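ATP-dependent kinase YFH7 (Saccharomyces cerevisiae, PDB 2GA8) acts as an ATP-dependent kinase that could take part in assembling the membrane of the endoplasmic reticulum. Local coordinates at residues A[85-88]-A[89-93]; A[329-333]-A[334-338]; A[123-127]-A[128-132]; A[164-168]-A[169-173]. All blocks are in the same frame, centred on the assembly; numbering follows the deposited sequence.

Interaction 1 of 4, residues A[85-88]-A[89-93]; sequences NKVA and EMIEN
Val87 and Ile91 meet along one face of helix 84-92, a single turn apart. Four backbone bonds hold this turn in the regular i to i+4 pattern. The N-H groups of Glu89, Met90, Ile91 and Glu92 point back to the carbonyls of Asn85, Lys86, Val87 and Ala88. The shortest runs from Glu92 N to Ala88 O at 2.8 Å. The straightest runs from Ile91 N to Val87 O, 3.0 Å long with an angle of 168° at the hydrogen. Asn93 leaves the helical backbone angles, but its N still reaches Glu89 O at 2.8 Å.

The helix is the middle element of a beta-alpha-beta unit. It links strand 80-81 to strand 109-111, two neighbouring parallel strands of a mixed sheet. Val87 and Met90 both touch Tyr111 on the second of these strands. Val87 also touches Leu82, and Met90 touches Phe97 and Thr130.

Apolar contacts within the helix are modest. Val87 CG1 lies 4.4 Å from Ile91 CG1 and 4.5 Å from Met90 CE. Ile91 CG1 sits beside its own backbone N (chi1 -62°), which brings it to 3.1 Å from Val87 O. Met90 starts out extended and bends only at its last torsion (chi3 78°), turning CE back to the side where Val87 lies. Met90 is the buried member of the group.

Charged groups occupy the exposed side. Lys86 NZ and Glu89 OE1 are 5.0 Å apart, too far for a salt bridge, so any attraction between them is probably weak and screened by solvent.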
loop_
_atom_site.group_PDB
_atom_site.type_symbol
_atom_site.label_atom_id
_atom_site.label_comp_id
_atom_site.label_asym_id
_atom_site.label_seq_id
_atom_site.Cartn_x
_atom_site.Cartn_y
_atom_site.Cartn_z
ATOM N N ASN A 85 -4.664 16.580 24.708
ATOM C CA ASN A 85 -4.101 17.916 24.542
ATOM C C ASN A 85 -3.269 18.016 23.266
ATOM O O ASN A 85 -3.381 18.986 22.512
ATOM C CB ASN A 85 -3.251 18.298 25.765
ATOM C CG ASN A 85 -2.108 17.327 26.021
ATOM O OD1 ASN A 85 -2.325 16.143 26.273
ATOM N ND2 ASN A 85 -0.882 17.832 25.962
ATOM N N LYS A 86 -2.441 17.004 23.024
ATOM C CA LYS A 86 -1.591 16.978 21.838
ATOM C C LYS A 86 -2.414 16.798 20.564
ATOM O O LYS A 86 -2.053 17.315 19.508
ATOM C CB LYS A 86 -0.555 15.858 21.965
ATOM C CG LYS A 86 0.483 16.100 23.053
ATOM C CD LYS A 86 1.378 17.280 22.702
ATOM C CE LYS A 86 2.377 17.577 23.812
ATOM N NZ LYS A 86 1.699 18.040 25.054
ATOM N N VAL A 87 -3.518 16.064 20.667
ATOM C CA VAL A 87 -4.391 15.846 19.520
ATOM C C VAL A 87 -4.967 17.180 19.064
ATOM O O VAL A 87 -4.999 17.482 17.871
ATOM C CB VAL A 87 -5.561 14.893 19.870
ATOM C CG1 VAL A 87 -6.521 14.793 18.696
ATOM C CG2 VAL A 87 -5.023 13.518 20.225
ATOM N N ALA A 88 -5.419 17.982 20.024
ATOM C CA ALA A 88 -5.989 19.285 19.716
ATOM C C ALA A 88 -4.941 20.175 19.052
ATOM O O ALA A 88 -5.228 20.869 18.077
ATOM C CB ALA A 88 -6.507 19.943 20.994
ATOM N N GLU A 89 -3.724 20.148 19.584
ATOM C CA GLU A 89 -2.634 20.949 19.039
ATOM C C GLU A 89 -2.391 20.605 17.570
ATOM O O GLU A 89 -2.290 21.491 16.722
ATOM C CB GLU A 89 -1.353 20.709 19.841
ATOM C CG GLU A 89 -0.171 21.550 19.386
ATOM C CD GLU A 89 1.090 21.255 20.175
ATOM O OE1 GLU A 89 1.051 21.360 21.418
ATOM O OE2 GLU A 89 2.121 20.923 19.552
ATOM N N MET A 90 -2.290 19.311 17.280
ATOM C CA MET A 90 -2.066 18.846 15.912
ATOM C C MET A 90 -3.162 19.342 14.983
ATOM O O MET A 90 -2.886 19.857 13.902
ATOM C CB MET A 90 -2.026 17.316 15.870
ATOM C CG MET A 90 -2.170 16.734 14.467
ATOM S SD MET A 90 -2.357 14.948 14.498
ATOM C CE MET A 90 -4.083 14.793 14.960
ATOM N N ILE A 91 -4.409 19.170 15.410
ATOM C CA ILE A 91 -5.556 19.606 14.624
ATOM C C ILE A 91 -5.490 21.111 14.412
ATOM O O ILE A 91 -5.772 21.610 13.323
ATOM C CB ILE A 91 -6.884 19.266 15.336
ATOM C CG1 ILE A 91 -7.013 17.750 15.504
ATOM C CG2 ILE A 91 -8.056 19.822 14.539
ATOM C CD1 ILE A 91 -7.048 16.986 14.198
ATOM N N GLU A 92 -5.118 21.830 15.463
ATOM C CA GLU A 92 -5.008 23.279 15.388
ATOM C C GLU A 92 -3.918 23.659 14.389
ATOM O O GLU A 92 -4.005 24.693 13.727
ATOM C CB GLU A 92 -4.686 23.850 16.769
ATOM C CG GLU A 92 -4.596 25.364 16.818
ATOM C CD GLU A 92 -4.407 25.883 18.228
ATOM O OE1 GLU A 92 -5.281 25.612 19.079
ATOM O OE2 GLU A 92 -3.387 26.557 18.487
ATOM N N ASN A 93 -2.896 22.814 14.275
ATOM C CA ASN A 93 -1.798 23.067 13.345
ATOM C C ASN A 93 -2.049 22.405 11.991
ATOM O O ASN A 93 -1.123 21.907 11.346
ATOM C CB ASN A 93 -0.474 22.569 13.930
ATOM C CG ASN A 93 -0.072 23.322 15.181
ATOM O OD1 ASN A 93 -0.127 24.550 15.221
ATOM N ND2 ASN A 93 0.344 22.590 16.209
#

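Interaction 2 of 4, residues A[329-333]-A[334-338]; sequences NDLLN and GRDID
The flat groups of Asp330, Asn333 and Arg335 gather where a loop turns into helix 335-339, with Gly334 at the N-cap. The Asn333 amide has a bond at each end. Its ND2 donates to Asp330 OD1 at 3.1 Å, with the oxygen in the amide plane and its anti lone pair in use. Its OD1 accepts from Arg335 N at 2.8 Å, in the carbonyl plane. The guanidinium is tilted 31° from the carboxylate. Asp330 OD1 lies 4.3 Å from Arg335 NE, well out of the guanidinium plane, so no N-H points at it. Arg335 CD comes closer to this oxygen, at 3.4 Å.

At the start of the loop, Asn329 forms an Asx turn, OD1 accepting from Leu331 N. Gly334 has positive phi (87°), a backbone shape that would crowd a side chain against the preceding carbonyl. It lies near Ser32, a probable part of the ATP-binding P-loop. The Asp336 carboxylate bonds to Tyr272 through OD2.

Asp330 O accepts from Asp336 N at 3.2 Å, and a water that donates to this carbonyl accepts from Ile337 N at 3.0 Å.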
loop_
_atom_site.group_PDB
_atom_site.type_symbol
_atom_site.label_atom_id
_atom_site.label_comp_id
_atom_site.label_asym_id
_atom_site.label_seq_id
_atom_site.Cartn_x
_atom_site.Cartn_y
_atom_site.Cartn_z
ATOM N N ASN A 329 16.090 12.651 -14.764
ATOM C CA ASN A 329 15.617 12.423 -13.399
ATOM C C ASN A 329 15.583 10.934 -13.062
ATOM O O ASN A 329 14.708 10.208 -13.533
ATOM C CB ASN A 329 14.218 13.010 -13.225
ATOM C CG ASN A 329 13.807 13.101 -11.772
ATOM O OD1 ASN A 329 14.213 12.282 -10.946
ATOM N ND2 ASN A 329 12.984 14.094 -11.451
ATOM N N ASP A 330 16.517 10.479 -12.232
ATOM C CA ASP A 330 16.560 9.063 -11.885
ATOM C C ASP A 330 15.371 8.565 -11.064
ATOM O O ASP A 330 15.198 7.357 -10.890
ATOM C CB ASP A 330 17.880 8.727 -11.186
ATOM C CG ASP A 330 19.077 8.879 -12.109
ATOM O OD1 ASP A 330 18.880 8.874 -13.347
ATOM O OD2 ASP A 330 20.214 8.990 -11.606
ATOM N N LEU A 331 14.546 9.485 -10.571
ATOM C CA LEU A 331 13.357 9.095 -9.813
ATOM C C LEU A 331 12.268 8.726 -10.819
ATOM O O LEU A 331 11.320 8.003 -10.500
ATOM C CB LEU A 331 12.864 10.250 -8.939
ATOM C CG LEU A 331 13.736 10.715 -7.775
ATOM C CD1 LEU A 331 13.131 11.978 -7.172
ATOM C CD2 LEU A 331 13.847 9.610 -6.731
ATOM N N LEU A 332 12.419 9.232 -12.041
ATOM C CA LEU A 332 11.463 8.980 -13.111
ATOM C C LEU A 332 11.833 7.811 -14.015
ATOM O O LEU A 332 10.967 7.016 -14.382
ATOM C CB LEU A 332 11.292 10.234 -13.982
ATOM C CG LEU A 332 10.604 11.462 -13.384
ATOM C CD1 LEU A 332 10.597 12.586 -14.415
ATOM C CD2 LEU A 332 9.177 11.114 -12.968
ATOM N N ASN A 333 13.110 7.701 -14.373
ATOM C CA ASN A 333 13.552 6.633 -15.267
ATOM C C ASN A 333 13.772 5.290 -14.577
ATOM O O ASN A 333 14.072 4.293 -15.234
ATOM C CB ASN A 333 14.823 7.047 -16.024
ATOM C CG ASN A 333 15.965 7.433 -15.098
ATOM O OD1 ASN A 333 16.235 6.755 -14.111
ATOM N ND2 ASN A 333 16.651 8.520 -15.428
ATOM N N GLY A 334 13.626 5.269 -13.256
ATOM C CA GLY A 334 13.781 4.031 -12.515
ATOM C C GLY A 334 15.183 3.655 -12.072
ATOM O O GLY A 334 15.357 2.637 -11.409
ATOM N N ARG A 335 16.185 4.456 -12.429
ATOM C CA ARG A 335 17.555 4.149 -12.026
ATOM C C ARG A 335 17.729 4.125 -10.509
ATOM O O ARG A 335 18.454 3.289 -9.979
ATOM C CB ARG A 335 18.539 5.162 -12.619
ATOM C CG ARG A 335 18.838 4.968 -14.095
ATOM C CD ARG A 335 20.007 5.855 -14.518
ATOM N NE ARG A 335 20.350 5.699 -15.929
ATOM C CZ ARG A 335 21.407 6.263 -16.505
ATOM N NH1 ARG A 335 22.229 7.022 -15.792
ATOM N NH2 ARG A 335 21.643 6.073 -17.797
ATOM N N ASP A 336 17.082 5.050 -9.812
ATOM C CA ASP A 336 17.204 5.097 -8.360
ATOM C C ASP A 336 16.624 3.834 -7.725
ATOM O O ASP A 336 17.241 3.231 -6.845
ATOM C CB ASP A 336 16.506 6.337 -7.809
ATOM C CG ASP A 336 16.841 6.590 -6.358
ATOM O OD1 ASP A 336 18.035 6.786 -6.049
ATOM O OD2 ASP A 336 15.915 6.589 -5.525
ATOM N N ILE A 337 15.441 3.430 -8.178
ATOM C CA ILE A 337 14.807 2.227 -7.650
ATOM C C ILE A 337 15.685 0.993 -7.883
ATOM O O ILE A 337 15.835 0.157 -6.996
ATOM C CB ILE A 337 13.411 2.012 -8.289
ATOM C CG1 ILE A 337 12.419 3.023 -7.701
ATOM C CG2 ILE A 337 12.919 0.589 -8.041
ATOM C CD1 ILE A 337 11.108 3.119 -8.476
ATOM N N ASP A 338 16.273 0.882 -9.072
ATOM C CA ASP A 338 17.129 -0.265 -9.376
ATOM C C ASP A 338 18.411 -0.261 -8.551
ATOM O O ASP A 338 18.842 -1.302 -8.051
ATOM C CB ASP A 338 17.493 -0.299 -10.866
ATOM C CG ASP A 338 16.305 -0.630 -11.752
ATOM O OD1 ASP A 338 15.338 -1.252 -11.259
ATOM O OD2 ASP A 338 16.344 -0.279 -12.950
HETATM O O HOH W 1 13.676 5.386 -9.693
#

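Interaction 3 of 4, residues A[123-127]-A[128-132]; sequences AVVAR and GGTAN
Val125 leans over the backbone of Gly129 and Thr130 as the chain turns back after strand 123-125. Its CG1 branch does the touching, 3.6 Å from Gly129 O and 3.9 Å from Thr130 CA. That branch lies beside the backbone N (chi1 -66°). The methyls Val125 CG1 and Thr130 CG2 are 4.5 Å apart, a loose contact.

Arg127 heads the other way. Its CG stands between the backbone N and the carbonyl carbon (chi1 77°), which leaves it 3.5 Å from Gly128 N. The chain then bends at chi3 and leaves the turn. NE bonds to Val101 O and NH1 to Asn193 OD1, so two partners hold this buried charged group.

Between these side chains is a type I beta turn from Ala126 to Gly129. Gly129 N donates to Ala126 O at 3.0 Å, from above the carbonyl plane. A water bridges the same two residues, accepting from Ala126 N at 2.9 Å and in reach of Gly129 O at 2.8 Å. Gly129 has positive phi (80°), which suits a residue without a side chain.

The turn leads from strand 123-125 towards strand 134-136, its antiparallel neighbour in the mixed sheet. Ala126 rests on Asn193 and Asn194 of helix 192-206. Val125 and Thr130 face Tyr111 of strand 109-111.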
loop_
_atom_site.group_PDB
_atom_site.type_symbol
_atom_site.label_atom_id
_atom_site.label_comp_id
_atom_site.label_asym_id
_atom_site.label_seq_id
_atom_site.Cartn_x
_atom_site.Cartn_y
_atom_site.Cartn_z
ATOM N N ALA A 123 -7.452 6.430 15.021
ATOM C CA ALA A 123 -6.600 6.989 13.983
ATOM C C ALA A 123 -5.137 6.771 14.349
ATOM O O ALA A 123 -4.744 6.940 15.504
ATOM C CB ALA A 123 -6.876 8.478 13.820
ATOM N N VAL A 124 -4.340 6.390 13.355
ATOM C CA VAL A 124 -2.913 6.165 13.539
ATOM C C VAL A 124 -2.201 7.129 12.599
ATOM O O VAL A 124 -2.402 7.076 11.387
ATOM C CB VAL A 124 -2.522 4.718 13.174
ATOM C CG1 VAL A 124 -1.005 4.542 13.260
ATOM C CG2 VAL A 124 -3.231 3.739 14.110
ATOM N N VAL A 125 -1.391 8.025 13.161
ATOM C CA VAL A 125 -0.669 9.008 12.360
ATOM C C VAL A 125 0.823 9.006 12.649
ATOM O O VAL A 125 1.257 8.624 13.735
ATOM C CB VAL A 125 -1.195 10.448 12.598
ATOM C CG1 VAL A 125 -2.623 10.571 12.100
ATOM C CG2 VAL A 125 -1.120 10.800 14.085
ATOM N N ALA A 126 1.600 9.427 11.657
ATOM C CA ALA A 126 3.045 9.502 11.796
ATOM C C ALA A 126 3.504 10.900 11.387
ATOM O O ALA A 126 2.770 11.868 11.563
ATOM C CB ALA A 126 3.722 8.434 10.948
ATOM N N ARG A 127 4.696 11.015 10.815
ATOM C CA ARG A 127 5.205 12.338 10.472
ATOM C C ARG A 127 4.406 13.136 9.447
ATOM O O ARG A 127 4.571 14.346 9.354
ATOM C CB ARG A 127 6.677 12.248 10.055
ATOM C CG ARG A 127 6.968 11.725 8.660
ATOM C CD ARG A 127 8.485 11.676 8.481
ATOM N NE ARG A 127 8.922 12.010 7.129
ATOM C CZ ARG A 127 9.226 11.118 6.192
ATOM N NH1 ARG A 127 9.137 9.817 6.450
ATOM N NH2 ARG A 127 9.636 11.530 5.001
ATOM N N GLY A 128 3.532 12.470 8.701
ATOM C CA GLY A 128 2.728 13.162 7.708
ATOM C C GLY A 128 1.464 13.772 8.292
ATOM O O GLY A 128 0.777 14.554 7.636
ATOM N N GLY A 129 1.145 13.416 9.531
ATOM C CA GLY A 129 -0.042 13.969 10.157
ATOM C C GLY A 129 -1.321 13.287 9.717
ATOM O O GLY A 129 -1.292 12.200 9.142
ATOM N N THR A 130 -2.453 13.939 9.963
ATOM C CA THR A 130 -3.749 13.363 9.623
ATOM C C THR A 130 -3.980 13.042 8.151
ATOM O O THR A 130 -4.790 12.173 7.830
ATOM C CB THR A 130 -4.900 14.266 10.106
ATOM O OG1 THR A 130 -4.806 15.543 9.469
ATOM C CG2 THR A 130 -4.829 14.446 11.610
ATOM N N ALA A 131 -3.276 13.731 7.258
ATOM C CA ALA A 131 -3.446 13.503 5.824
ATOM C C ALA A 131 -3.097 12.078 5.394
ATOM O O ALA A 131 -3.625 11.581 4.402
ATOM C CB ALA A 131 -2.613 14.504 5.031
ATOM N N ASN A 132 -2.202 11.424 6.129
ATOM C CA ASN A 132 -1.812 10.055 5.793
ATOM C C ASN A 132 -2.264 9.085 6.877
ATOM O O ASN A 132 -1.727 7.985 7.006
ATOM C CB ASN A 132 -0.291 9.958 5.642
ATOM C CG ASN A 132 0.260 10.964 4.652
ATOM O OD1 ASN A 132 1.121 11.772 4.990
ATOM N ND2 ASN A 132 -0.232 10.915 3.422
HETATM O O HOH W 2 0.481 10.016 9.085
#

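Interaction 4 of 4, residues A[164-168]-A[169-173]; sequences FHLSR and RCLDL
Ser167 and Cys170 form the tight part of this contact, at the start of helix 168-171. Ser167 is the N-cap. Its OG accepts from Cys170 N at 3.0 Å, with a bent angle of 136°. The hydroxyl oxygen reaches that N-H because it sits between the backbone N and the carbonyl carbon (chi1 68°). It also lies 3.1 Å from Cys170 CB. Ser167 O receives Leu171 N at 2.9 Å, in a straighter bond, and a weak one from Cys170 N. The cap thus serves the Cys170 N-H, while Leu171 N makes the first regular helical bond.

Leucines close the buried side. Leu166 CB packs on Leu171 CD2 at 3.9 Å, and Leu166 CD2 lies 4.0 Å from Cys170 SG. Leu171 also touches Ala180 and His181 of helix 178-181.

The other side is exposed and much looser. Arg168 and Arg169 send their guanidinium groups outward, and their NH1 atoms stay 6.1 Å apart. Arg168 NE makes a salt bridge with Asp248, on strand 248-256. Asp172 N gives only a weak bond to Arg168 O. The carboxylate oxygen Asp172 OD2 comes within 3.0 Å of the same carbonyl, but both atoms are acceptors.

A bound mercury ion lies about 3 Å from the side chain of Cys170. Sulfur is a soft ligand with high affinity for mercury, so Cys170 SG probably binds the metal as a thiolate, as expected of a heavy-atom site at a reachable cysteine.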
loop_
_atom_site.group_PDB
_atom_site.type_symbol
_atom_site.label_atom_id
_atom_site.label_comp_id
_atom_site.label_asym_id
_atom_site.label_seq_id
_atom_site.Cartn_x
_atom_site.Cartn_y
_atom_site.Cartn_z
ATOM N N PHE A 164 0.093 7.739 0.800
ATOM C CA PHE A 164 1.027 8.100 1.855
ATOM C C PHE A 164 1.961 9.225 1.443
ATOM O O PHE A 164 2.924 9.544 2.140
ATOM C CB PHE A 164 1.797 6.856 2.291
ATOM C CG PHE A 164 0.960 5.909 3.095
ATOM C CD1 PHE A 164 0.945 5.990 4.484
ATOM C CD2 PHE A 164 0.117 4.993 2.467
ATOM C CE1 PHE A 164 0.101 5.178 5.241
ATOM C CE2 PHE A 164 -0.732 4.176 3.214
ATOM C CZ PHE A 164 -0.739 4.271 4.603
ATOM N N HIS A 165 1.658 9.832 0.305
ATOM C CA HIS A 165 2.450 10.952 -0.172
ATOM C C HIS A 165 2.227 12.067 0.851
ATOM O O HIS A 165 1.097 12.299 1.285
ATOM C CB HIS A 165 1.941 11.399 -1.546
ATOM C CG HIS A 165 2.950 12.152 -2.349
ATOM N ND1 HIS A 165 4.034 11.544 -2.943
ATOM C CD2 HIS A 165 3.048 13.468 -2.647
ATOM C CE1 HIS A 165 4.758 12.453 -3.571
ATOM N NE2 HIS A 165 4.181 13.629 -3.407
ATOM N N LEU A 166 3.292 12.745 1.259
ATOM C CA LEU A 166 3.134 13.829 2.220
ATOM C C LEU A 166 2.322 14.935 1.552
ATOM O O LEU A 166 2.445 15.158 0.345
ATOM C CB LEU A 166 4.503 14.354 2.656
ATOM C CG LEU A 166 5.326 13.347 3.462
ATOM C CD1 LEU A 166 6.729 13.885 3.702
ATOM C CD2 LEU A 166 4.612 13.057 4.774
ATOM N N SER A 167 1.484 15.613 2.330
ATOM C CA SER A 167 0.656 16.681 1.785
ATOM C C SER A 167 1.514 17.855 1.345
ATOM O O SER A 167 2.647 18.022 1.799
ATOM C CB SER A 167 -0.359 17.164 2.822
ATOM O OG SER A 167 0.286 17.834 3.888
ATOM N N ARG A 168 0.961 18.675 0.463
ATOM C CA ARG A 168 1.680 19.837 -0.029
ATOM C C ARG A 168 2.002 20.791 1.115
ATOM O O ARG A 168 3.078 21.390 1.143
ATOM C CB ARG A 168 0.855 20.540 -1.106
ATOM C CG ARG A 168 0.679 19.710 -2.374
ATOM C CD ARG A 168 -0.197 20.424 -3.395
ATOM N NE ARG A 168 -1.495 20.782 -2.835
ATOM C CZ ARG A 168 -1.969 22.024 -2.782
ATOM N NH1 ARG A 168 -3.162 22.261 -2.252
ATOM N NH2 ARG A 168 -1.249 23.032 -3.261
ATOM N N ARG A 169 1.078 20.932 2.064
ATOM C CA ARG A 169 1.308 21.819 3.201
ATOM C C ARG A 169 2.392 21.231 4.093
ATOM O O ARG A 169 3.114 21.955 4.775
ATOM C CB ARG A 169 0.025 22.025 4.009
ATOM C CG ARG A 169 0.223 22.915 5.232
ATOM C CD ARG A 169 -1.086 23.269 5.939
ATOM N NE ARG A 169 -1.912 24.200 5.171
ATOM C CZ ARG A 169 -2.715 23.850 4.170
ATOM N NH1 ARG A 169 -2.816 22.579 3.801
ATOM N NH2 ARG A 169 -3.420 24.777 3.533
ATOM N N CYS A 170 2.501 19.908 4.087
ATOM C CA CYS A 170 3.512 19.233 4.881
ATOM C C CYS A 170 4.878 19.533 4.256
ATOM O O CYS A 170 5.850 19.825 4.953
ATOM C CB CYS A 170 3.242 17.725 4.880
ATOM S SG CYS A 170 4.175 16.789 6.098
ATOM N N LEU A 171 4.943 19.473 2.932
ATOM C CA LEU A 171 6.191 19.736 2.228
ATOM C C LEU A 171 6.648 21.181 2.427
ATOM O O LEU A 171 7.836 21.481 2.306
ATOM C CB LEU A 171 6.031 19.429 0.736
ATOM C CG LEU A 171 5.697 17.976 0.371
ATOM C CD1 LEU A 171 5.576 17.852 -1.135
ATOM C CD2 LEU A 171 6.779 17.034 0.897
ATOM N N ASP A 172 5.708 22.072 2.740
ATOM C CA ASP A 172 6.041 23.480 2.963
ATOM C C ASP A 172 6.805 23.667 4.268
ATOM O O ASP A 172 7.391 24.723 4.510
ATOM C CB ASP A 172 4.776 24.343 3.016
ATOM C CG ASP A 172 4.038 24.384 1.693
ATOM O OD1 ASP A 172 4.701 24.538 0.648
ATOM O OD2 ASP A 172 2.793 24.278 1.702
ATOM N N LEU A 173 6.783 22.642 5.110
ATOM C CA LEU A 173 7.461 22.700 6.396
ATOM C C LEU A 173 8.871 22.122 6.338
ATOM O O LEU A 173 9.607 22.176 7.321
ATOM C CB LEU A 173 6.638 21.960 7.451
ATOM C CG LEU A 173 5.234 22.519 7.693
ATOM C CD1 LEU A 173 4.472 21.610 8.646
ATOM C CD2 LEU A 173 5.336 23.933 8.252
#

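Overall arrangement
All four contacts are local, lie in series along the chain, and neither nest nor cross. Interaction 1 comes first, within helix 84-92. Interaction 3 closes the turn after strand 123-125 and meets that helix, with Met90 CE 3.4 Å from Thr130 CG2. Interaction 4 follows, where the loop after strand 156-160 enters helix 168-171. It touches interaction 3 through Asn132 ND2, 2.9 Å from His165 O in a probable hydrogen bond, so the turn after a strand of the mixed sheet meets the loop that follows an edge strand of the parallel sheet. Interaction 2 closes the loop between helices 319-328 and 335-339. It stands apart, its nearest atoms about 9 Å from interaction 4.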